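Local coordinates for protein aminoglycoside phosphotransferase (Mycobacterium smegmatis, PDB 6EF6) that phosphorylates (S)-1-amino-2-propanol as the kinase of a bacterial microcompartment devoted to aminoacetone utilization, at residues I30-L35 and I67-H71; H37-S41 and H125-F129. All blocks are in the same frame, centred on the assembly; numbering follows the deposited sequence.

Interactions 1 and 2 lie side by side in the N-terminal lobe of a kinase-like fold, their centres about 6 Å apart and about 21 and 23 Å from the centre of the chain. Their segments alternate in sequence: 30-35 and 37-41 follow each other closely, then come 67-71 and, much later, 125-129. The two later segments belong to neighbouring antiparallel strands, 64-70 and 124-130, of the five-stranded sheet, whereas the two early ones belong to helix 28-35 and the loop after it, packed on one face of that sheet. Ile67, Arg69 and Phe129 point to the benzoic acid pocket on its other face, while Leu68, Val70, Val126 and His128 point the other way.

Interaction 1: I30-L35 and I67-H71; sequences IAQQAL and ILRVH. With BEZ (benzoic acid), chain B.
Leu68 and Val70 point from strand 64-70 toward helix 28-35 and meet the small and branched side chains along one flank of it. The leucine does its touching with a single methyl. With CG anti to the backbone N, CD2 is carried up to the helix, 3.8 Å from Ala31 CB, and also reaches Ala34 CB and Leu35 CD2, so that one branch is set among Ala31 and, one turn on, Ala34 and Leu35. The same methyl comes within 3.5 Å of Ala31 O, a carbonyl already engaged by Leu35 N inside the helix. Val70 divides its branches instead: CG1 approaches Ile30 CG2 at 3.7 Å, the two side chains crossing at a slant, while CG2 lies over Ala31, 4.1 Å from its CB. Alanines at 31 and 34 present only a CB to the strand. The axes of segments 30-35 and 67-70 approach to 9.2 Å, at 123° between their N-to-C directions. The side chains that meet are all apolar and buried, and no hydrogen bond crosses. The contact packs a helix on the outer face of the antiparallel sheet in the N-terminal lobe of this aminoglycoside phosphotransferase-like, and hence protein kinase-like, fold. Ile67 and Arg69 alternate with these residues and project from the other face, onto benzoic acid. Ile67 meets the ring of the ligand with CD1, 3.5 Å from C4. Arg69 stretches out as far as CD and then bends at chi3 (76°), which brings its guanidinium edge to the carboxylate; NH1 donates a bent hydrogen bond to O1 at 2.9 Å, with an angle of 137° at the hydrogen. NH2 forms a salt bridge with Glu84 OE1 of helix 78-94, so the two terminal nitrogens have different partners.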
loop_
_atom_site.group_PDB
_atom_site.type_symbol
_atom_site.label_atom_id
_atom_site.label_comp_id
_atom_site.label_asym_id
_atom_site.label_seq_id
_atom_site.Cartn_x
_atom_site.Cartn_y
_atom_site.Cartn_z
ATOM N N ILE A 30 -14.533 13.532 -14.005
ATOM C CA ILE A 30 -13.441 12.882 -14.720
ATOM C C ILE A 30 -13.809 11.443 -15.030
ATOM O O ILE A 30 -13.560 10.946 -16.135
ATOM C CB ILE A 30 -12.121 12.994 -13.936
ATOM C CG1 ILE A 30 -11.646 14.445 -13.956
ATOM C CG2 ILE A 30 -11.039 12.092 -14.545
ATOM C CD1 ILE A 30 -10.954 14.852 -12.705
ATOM N N ALA A 31 -14.401 10.745 -14.063
ATOM C CA ALA A 31 -14.829 9.379 -14.310
ATOM C C ALA A 31 -15.833 9.315 -15.448
ATOM O O ALA A 31 -15.744 8.430 -16.308
ATOM C CB ALA A 31 -15.384 8.759 -13.028
ATOM N N GLN A 32 -16.765 10.266 -15.500
ATOM C CA GLN A 32 -17.745 10.283 -16.580
ATOM C C GLN A 32 -17.083 10.561 -17.917
ATOM O O GLN A 32 -17.386 9.902 -18.917
ATOM C CB GLN A 32 -18.800 11.354 -16.302
ATOM C CG GLN A 32 -19.898 10.910 -15.387
ATOM C CD GLN A 32 -20.989 11.962 -15.282
ATOM O OE1 GLN A 32 -21.958 11.946 -16.037
ATOM N NE2 GLN A 32 -20.822 12.895 -14.355
ATOM N N GLN A 33 -16.190 11.557 -17.965
ATOM C CA GLN A 33 -15.440 11.795 -19.196
ATOM C C GLN A 33 -14.763 10.523 -19.660
ATOM O O GLN A 33 -14.730 10.227 -20.862
ATOM C CB GLN A 33 -14.374 12.866 -18.986
ATOM C CG GLN A 33 -14.902 14.270 -18.725
ATOM C CD GLN A 33 -13.774 15.275 -18.583
ATOM O OE1 GLN A 33 -12.946 15.424 -19.484
ATOM N NE2 GLN A 33 -13.719 15.950 -17.441
ATOM N N ALA A 34 -14.168 9.781 -18.724
ATOM C CA ALA A 34 -13.400 8.602 -19.097
ATOM C C ALA A 34 -14.278 7.519 -19.699
ATOM O O ALA A 34 -13.804 6.728 -20.525
ATOM C CB ALA A 34 -12.643 8.054 -17.878
ATOM N N LEU A 35 -15.537 7.436 -19.283
ATOM C CA LEU A 35 -16.430 6.406 -19.806
ATOM C C LEU A 35 -16.530 6.448 -21.317
ATOM O O LEU A 35 -16.736 5.409 -21.952
ATOM C CB LEU A 35 -17.816 6.518 -19.175
ATOM C CG LEU A 35 -17.875 6.146 -17.688
ATOM C CD1 LEU A 35 -19.293 6.316 -17.181
ATOM C CD2 LEU A 35 -17.382 4.727 -17.438
ATOM N N ILE A 67 -14.551 -1.690 -12.721
ATOM C CA ILE A 67 -13.974 -0.757 -11.761
ATOM C C ILE A 67 -13.143 0.298 -12.476
ATOM O O ILE A 67 -12.245 -0.029 -13.267
ATOM C CB ILE A 67 -13.142 -1.490 -10.696
ATOM C CG1 ILE A 67 -14.096 -2.342 -9.845
ATOM C CG2 ILE A 67 -12.402 -0.485 -9.851
ATOM C CD1 ILE A 67 -13.396 -3.339 -8.970
ATOM N N LEU A 68 -13.412 1.564 -12.186
ATOM C CA LEU A 68 -12.669 2.658 -12.799
ATOM C C LEU A 68 -11.846 3.384 -11.733
ATOM O O LEU A 68 -12.405 3.870 -10.741
ATOM C CB LEU A 68 -13.646 3.619 -13.484
ATOM C CG LEU A 68 -13.039 4.650 -14.403
ATOM C CD1 LEU A 68 -12.472 4.011 -15.643
ATOM C CD2 LEU A 68 -14.138 5.656 -14.797
ATOM N N ARG A 69 -10.532 3.457 -11.917
ATOM C CA ARG A 69 -9.633 4.138 -10.989
ATOM C C ARG A 69 -9.182 5.482 -11.571
ATOM O O ARG A 69 -8.499 5.514 -12.604
ATOM C CB ARG A 69 -8.409 3.258 -10.724
ATOM C CG ARG A 69 -7.376 3.872 -9.799
ATOM C CD ARG A 69 -6.244 2.874 -9.545
ATOM N NE ARG A 69 -5.349 2.786 -10.678
ATOM C CZ ARG A 69 -4.270 2.000 -10.704
ATOM N NH1 ARG A 69 -4.006 1.163 -9.693
ATOM N NH2 ARG A 69 -3.458 2.081 -11.732
ATOM N N VAL A 70 -9.529 6.581 -10.907
ATOM C CA VAL A 70 -9.112 7.922 -11.325
ATOM C C VAL A 70 -7.917 8.339 -10.462
ATOM O O VAL A 70 -8.048 8.541 -9.254
ATOM C CB VAL A 70 -10.259 8.935 -11.207
ATOM C CG1 VAL A 70 -9.783 10.355 -11.586
ATOM C CG2 VAL A 70 -11.435 8.546 -12.101
ATOM N N HIS A 71 -6.742 8.490 -11.069
ATOM C CA HIS A 71 -5.533 8.765 -10.300
ATOM C C HIS A 71 -5.537 10.189 -9.780
ATOM O O HIS A 71 -5.905 11.137 -10.484
ATOM C CB HIS A 71 -4.305 8.549 -11.176
ATOM C CG HIS A 71 -3.999 7.111 -11.417
ATOM N ND1 HIS A 71 -3.070 6.428 -10.670
ATOM C CD2 HIS A 71 -4.504 6.220 -12.299
ATOM C CE1 HIS A 71 -3.030 5.169 -11.078
ATOM N NE2 HIS A 71 -3.874 5.022 -12.082
HETATM C C BEZ B . -6.982 -0.033 -7.533
HETATM O O1 BEZ B . -5.878 -0.267 -8.025
HETATM O O2 BEZ B . -7.171 1.056 -6.918
HETATM C C1 BEZ B . -8.055 -1.057 -7.680
HETATM C C2 BEZ B . -9.148 -1.052 -6.833
HETATM C C3 BEZ B . -10.139 -2.014 -6.990
HETATM C C4 BEZ B . -10.021 -2.979 -7.980
HETATM C C5 BEZ B . -8.920 -2.977 -8.832
HETATM C C6 BEZ B . -7.939 -2.022 -8.668
#

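Interaction 2: H37-S41 and H125-F129; sequences HYDVS and HVVHF. With BEZ (benzoic acid), chain B.
Tyr38 lays one face of its ring over the edge of the His128 imidazole in a T-shaped stack, the planes at 85° and the centroids 4.5 Å apart. The pair joins the loop after helix 28-35 to strand 124-130 of the antiparallel sheet in the N-terminal lobe, on the face opposite the benzoic acid pocket. The imidazole comes in with its ND1 corner, which stands above the tyrosine plane toward the rim and lies 3.2 Å from Tyr38 CD1. His128 CB sits over the far end of the same ring, 3.4 Å from Tyr38 CZ, so the two side chains overlap head to tail, the phenol end lying by His128 CB. The imidazole leaves the strand extended, chi1 -165°, and so reaches the loop; its other nitrogen, NE2, is hydrogen-bonded to Ser66 OG on the neighbouring strand 64-70, a bond that should limit rotation of the ring. Val40 adds a second loop contact, its CG1 4.0 Å from His128 CE1. On the pocket side of the strand, Phe129 is contacted on both faces: Val127 CG1 lies over one and C6 of benzoic acid over the opposite one, each toward the rim, with Phe129 CD2 3.6 Å from C6 of the ligand. No direct hydrogen bond links loop and strand; a water does so instead, accepting from both the phenol and the main chain, 2.7 Å from Tyr38 OH and 3.0 Å from His128 N.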
loop_
_atom_site.group_PDB
_atom_site.type_symbol
_atom_site.label_atom_id
_atom_site.label_comp_id
_atom_site.label_asym_id
_atom_site.label_seq_id
_atom_site.Cartn_x
_atom_site.Cartn_y
_atom_site.Cartn_z
ATOM N N HIS A 37 -14.363 6.577 -23.388
ATOM C CA HIS A 37 -13.241 5.864 -23.998
ATOM C C HIS A 37 -13.351 4.352 -23.886
ATOM O O HIS A 37 -12.480 3.642 -24.383
ATOM C CB HIS A 37 -11.925 6.357 -23.400
ATOM C CG HIS A 37 -11.633 7.769 -23.760
ATOM N ND1 HIS A 37 -12.164 8.834 -23.063
ATOM C CD2 HIS A 37 -10.930 8.303 -24.786
ATOM C CE1 HIS A 37 -11.778 9.961 -23.632
ATOM N NE2 HIS A 37 -11.037 9.668 -24.685
ATOM N N TYR A 38 -14.412 3.846 -23.298
ATOM C CA TYR A 38 -14.612 2.430 -23.074
ATOM C C TYR A 38 -15.952 2.015 -23.661
ATOM O O TYR A 38 -16.829 2.844 -23.925
ATOM C CB TYR A 38 -14.553 2.123 -21.572
ATOM C CG TYR A 38 -13.199 2.457 -20.965
ATOM C CD1 TYR A 38 -12.127 1.550 -21.038
ATOM C CD2 TYR A 38 -12.980 3.655 -20.302
ATOM C CE1 TYR A 38 -10.896 1.834 -20.472
ATOM C CE2 TYR A 38 -11.744 3.941 -19.718
ATOM C CZ TYR A 38 -10.708 3.015 -19.793
ATOM O OH TYR A 38 -9.498 3.287 -19.215
ATOM N N ASP A 39 -16.090 0.708 -23.875
ATOM C CA ASP A 39 -17.291 0.176 -24.488
ATOM C C ASP A 39 -18.483 0.191 -23.554
ATOM O O ASP A 39 -19.622 0.119 -24.028
ATOM C CB ASP A 39 -17.026 -1.214 -25.048
ATOM C CG ASP A 39 -16.249 -1.160 -26.342
ATOM O OD1 ASP A 39 -16.508 -0.234 -27.147
ATOM O OD2 ASP A 39 -15.372 -2.016 -26.553
ATOM N N VAL A 40 -18.258 0.304 -22.252
ATOM C CA VAL A 40 -19.372 0.450 -21.334
ATOM C C VAL A 40 -20.099 1.762 -21.617
ATOM O O VAL A 40 -19.482 2.788 -21.936
ATOM C CB VAL A 40 -18.852 0.372 -19.890
ATOM C CG1 VAL A 40 -17.863 1.491 -19.633
ATOM C CG2 VAL A 40 -20.019 0.410 -18.922
ATOM N N SER A 41 -21.425 1.729 -21.496
ATOM C CA SER A 41 -22.250 2.892 -21.818
ATOM C C SER A 41 -21.740 4.147 -21.112
ATOM O O SER A 41 -21.313 4.109 -19.953
ATOM C CB SER A 41 -23.698 2.618 -21.417
ATOM O OG SER A 41 -24.442 3.812 -21.381
ATOM N N HIS A 125 -5.034 10.832 -15.131
ATOM C CA HIS A 125 -4.904 9.489 -15.669
ATOM C C HIS A 125 -5.934 8.558 -15.036
ATOM O O HIS A 125 -6.272 8.680 -13.846
ATOM C CB HIS A 125 -3.474 8.977 -15.449
ATOM C CG HIS A 125 -2.431 10.005 -15.766
ATOM N ND1 HIS A 125 -2.329 10.606 -17.004
ATOM C CD2 HIS A 125 -1.468 10.565 -14.995
ATOM C CE1 HIS A 125 -1.353 11.494 -16.980
ATOM N NE2 HIS A 125 -0.804 11.477 -15.778
ATOM N N VAL A 126 -6.441 7.636 -15.850
ATOM C CA VAL A 126 -7.501 6.718 -15.468
ATOM C C VAL A 126 -7.116 5.318 -15.932
ATOM O O VAL A 126 -6.570 5.152 -17.024
ATOM C CB VAL A 126 -8.830 7.191 -16.107
ATOM C CG1 VAL A 126 -9.932 6.284 -15.719
ATOM C CG2 VAL A 126 -9.135 8.637 -15.669
ATOM N N VAL A 127 -7.383 4.312 -15.105
ATOM C CA VAL A 127 -7.253 2.910 -15.507
ATOM C C VAL A 127 -8.562 2.189 -15.188
ATOM O O VAL A 127 -9.165 2.413 -14.134
ATOM C CB VAL A 127 -6.036 2.203 -14.849
ATOM C CG1 VAL A 127 -5.936 0.792 -15.366
ATOM C CG2 VAL A 127 -4.774 2.965 -15.100
ATOM N N HIS A 128 -9.021 1.352 -16.114
ATOM C CA HIS A 128 -10.253 0.578 -15.995
ATOM C C HIS A 128 -9.887 -0.875 -15.739
ATOM O O HIS A 128 -9.007 -1.417 -16.416
ATOM C CB HIS A 128 -11.046 0.720 -17.290
ATOM C CG HIS A 128 -12.477 0.286 -17.216
ATOM N ND1 HIS A 128 -13.315 0.393 -18.306
ATOM C CD2 HIS A 128 -13.238 -0.201 -16.209
ATOM C CE1 HIS A 128 -14.521 -0.030 -17.984
ATOM N NE2 HIS A 128 -14.511 -0.385 -16.714
ATOM N N PHE A 129 -10.514 -1.497 -14.745
ATOM C CA PHE A 129 -10.257 -2.889 -14.396
ATOM C C PHE A 129 -11.539 -3.715 -14.461
ATOM O O PHE A 129 -12.642 -3.188 -14.264
ATOM C CB PHE A 129 -9.711 -2.986 -12.953
ATOM C CG PHE A 129 -8.381 -2.290 -12.741
ATOM C CD1 PHE A 129 -7.192 -2.894 -13.138
ATOM C CD2 PHE A 129 -8.324 -1.044 -12.112
ATOM C CE1 PHE A 129 -5.963 -2.261 -12.912
ATOM C CE2 PHE A 129 -7.117 -0.393 -11.901
ATOM C CZ PHE A 129 -5.921 -1.016 -12.274
HETATM C C BEZ B . -6.982 -0.033 -7.533
HETATM O O1 BEZ B . -5.878 -0.267 -8.025
HETATM O O2 BEZ B . -7.171 1.056 -6.918
HETATM C C1 BEZ B . -8.055 -1.057 -7.680
HETATM C C2 BEZ B . -9.148 -1.052 -6.833
HETATM C C3 BEZ B . -10.139 -2.014 -6.990
HETATM C C4 BEZ B . -10.021 -2.979 -7.980
HETATM C C5 BEZ B . -8.920 -2.977 -8.832
HETATM C C6 BEZ B . -7.939 -2.022 -8.668
HETATM O O HOH W 1 -7.836 1.186 -18.817
#